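Local coordinates for uncharacterized protein (Staphylococcus aureus subsp. aureus, PDB 4LQZ) that is of unknown function, a DUF4909 family member built on a streptavidin-like fold of antiparallel strands, at residues L84-K87 with T92-V95. Residues are numbered along the deposited sequence; the frame is centred on the assembly and turned at random.
Sequences LKYK and TYYV
Tyr86 and Tyr93 sit side by side and point the same way, and the CD2 edge of the Tyr86 ring takes CD2 of Tyr93 nearly in its plane, the two carbons 3.6 Å apart. Around this pair, Phe65 meets Tyr86 edge-to-face and Phe54 does the same to Tyr93, so both rings belong to the aromatic interior of the curled sheet. The opposite face of the sheet carries Lys85 and Tyr94. There the lysine runs alongside the phenol, with CG over one face of the ring and CE 3.6 Å from Tyr94 CE2. With CG beside the backbone N (chi1 -70°) and the chain extended beyond it, Lys85 carries its methylenes along the tyrosine; its amine stays 4.0 Å from Tyr94 OH, a proximity and no more. Trp81 packs edge-to-face against Tyr94.

Between these two faces the backbones of the 85-88 and 91-100 hairpin are joined in antiparallel register. Tyr86 and Tyr93 form the hydrogen-bonded pair: Tyr93 N reaches Tyr86 O at 2.7 Å, almost straight at 171°, while Tyr86 N gives to Tyr93 O at 3.0 Å. Two residues along, past the non-hydrogen-bonded pair Lys85–Tyr94, Val95 N donates to Leu84 O, also at 3.0 Å. Val95 turns toward segment 84-87, its CG2 3.4 Å from that same Leu84 O and 3.9 Å from Tyr86 CB; Tyr63 and Phe65 of strand 61-66 touch it too. Lys85 CA adds a CA-H...O contact to Tyr93 O.

Chemically the hairpin is two-sided: three main-chain bonds join the two segments, while the backbone of Tyr94 pairs outward with Ile66; the Tyr86 and Tyr93 rings and Val95 pack on the buried side, and on the partly exposed side a lysine packs its aliphatic length on a tyrosine, an apolar contact that probably owes little to the ammonium group.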
loop_
_atom_site.group_PDB
_atom_site.type_symbol
_atom_site.label_atom_id
_atom_site.label_comp_id
_atom_site.label_asym_id
_atom_site.label_seq_id
_atom_site.Cartn_x
_atom_site.Cartn_y
_atom_site.Cartn_z
ATOM N N LEU A 84 -7.249 -6.487 -3.292
ATOM C CA LEU A 84 -8.585 -5.980 -2.943
ATOM C C LEU A 84 -8.674 -4.455 -3.230
ATOM O O LEU A 84 -7.717 -3.710 -2.960
ATOM C CB LEU A 84 -8.872 -6.265 -1.445
ATOM C CG LEU A 84 -10.247 -5.861 -0.877
ATOM C CD1 LEU A 84 -11.370 -6.680 -1.482
ATOM C CD2 LEU A 84 -10.278 -5.992 0.631
ATOM N N LYS A 85 -9.812 -4.008 -3.779
ATOM C CA LYS A 85 -10.009 -2.594 -4.075
ATOM C C LYS A 85 -11.100 -1.999 -3.206
ATOM O O LYS A 85 -12.083 -2.669 -2.865
ATOM C CB LYS A 85 -10.332 -2.366 -5.555
ATOM C CG LYS A 85 -9.161 -2.617 -6.499
ATOM C CD LYS A 85 -9.678 -2.826 -7.903
ATOM C CE LYS A 85 -8.581 -3.106 -8.893
ATOM N NZ LYS A 85 -9.038 -2.916 -10.300
ATOM N N TYR A 86 -10.909 -0.726 -2.859
ATOM C CA TYR A 86 -11.817 0.081 -2.064
ATOM C C TYR A 86 -12.134 1.354 -2.845
ATOM O O TYR A 86 -11.217 2.007 -3.358
ATOM C CB TYR A 86 -11.179 0.396 -0.701
ATOM C CG TYR A 86 -11.924 1.418 0.126
ATOM C CD1 TYR A 86 -12.974 1.040 0.955
ATOM C CD2 TYR A 86 -11.543 2.757 0.124
ATOM C CE1 TYR A 86 -13.664 1.975 1.720
ATOM C CE2 TYR A 86 -12.226 3.701 0.887
ATOM C CZ TYR A 86 -13.278 3.304 1.694
ATOM O OH TYR A 86 -13.930 4.222 2.479
ATOM N N LYS A 87 -13.426 1.713 -2.912
ATOM C CA LYS A 87 -13.896 2.901 -3.613
ATOM C C LYS A 87 -14.680 3.823 -2.676
ATOM O O LYS A 87 -15.767 3.478 -2.200
ATOM C CB LYS A 87 -14.734 2.520 -4.833
ATOM N N THR A 92 -10.429 5.248 -6.389
ATOM C CA THR A 92 -10.228 3.819 -6.187
ATOM C C THR A 92 -8.866 3.610 -5.489
ATOM O O THR A 92 -7.837 4.122 -5.948
ATOM C CB THR A 92 -10.305 3.079 -7.530
ATOM O OG1 THR A 92 -11.519 3.436 -8.175
ATOM C CG2 THR A 92 -10.251 1.569 -7.369
ATOM N N TYR A 93 -8.878 2.852 -4.387
ATOM C CA TYR A 93 -7.683 2.537 -3.597
ATOM C C TYR A 93 -7.340 1.062 -3.687
ATOM O O TYR A 93 -8.237 0.219 -3.691
ATOM C CB TYR A 93 -7.901 2.914 -2.127
ATOM C CG TYR A 93 -8.115 4.388 -1.881
ATOM C CD1 TYR A 93 -7.043 5.229 -1.614
ATOM C CD2 TYR A 93 -9.396 4.931 -1.849
ATOM C CE1 TYR A 93 -7.236 6.581 -1.327
ATOM C CE2 TYR A 93 -9.602 6.288 -1.601
ATOM C CZ TYR A 93 -8.517 7.110 -1.335
ATOM O OH TYR A 93 -8.701 8.450 -1.083
ATOM N N TYR A 94 -6.040 0.752 -3.741
ATOM C CA TYR A 94 -5.479 -0.612 -3.717
ATOM C C TYR A 94 -5.113 -0.893 -2.253
ATOM O O TYR A 94 -4.418 -0.085 -1.629
ATOM C CB TYR A 94 -4.278 -0.733 -4.680
ATOM C CG TYR A 94 -4.706 -0.608 -6.125
ATOM C CD1 TYR A 94 -4.981 0.638 -6.687
ATOM C CD2 TYR A 94 -4.949 -1.740 -6.901
ATOM C CE1 TYR A 94 -5.472 0.756 -7.988
ATOM C CE2 TYR A 94 -5.424 -1.632 -8.211
ATOM C CZ TYR A 94 -5.663 -0.379 -8.757
ATOM O OH TYR A 94 -6.122 -0.257 -10.049
ATOM N N VAL A 95 -5.653 -1.984 -1.680
ATOM C CA VAL A 95 -5.515 -2.279 -0.249
ATOM C C VAL A 95 -4.403 -3.326 0.044
ATOM O O VAL A 95 -4.353 -4.375 -0.595
ATOM C CB VAL A 95 -6.876 -2.727 0.352
ATOM C CG1 VAL A 95 -6.820 -2.775 1.879
ATOM C CG2 VAL A 95 -8.035 -1.835 -0.140
#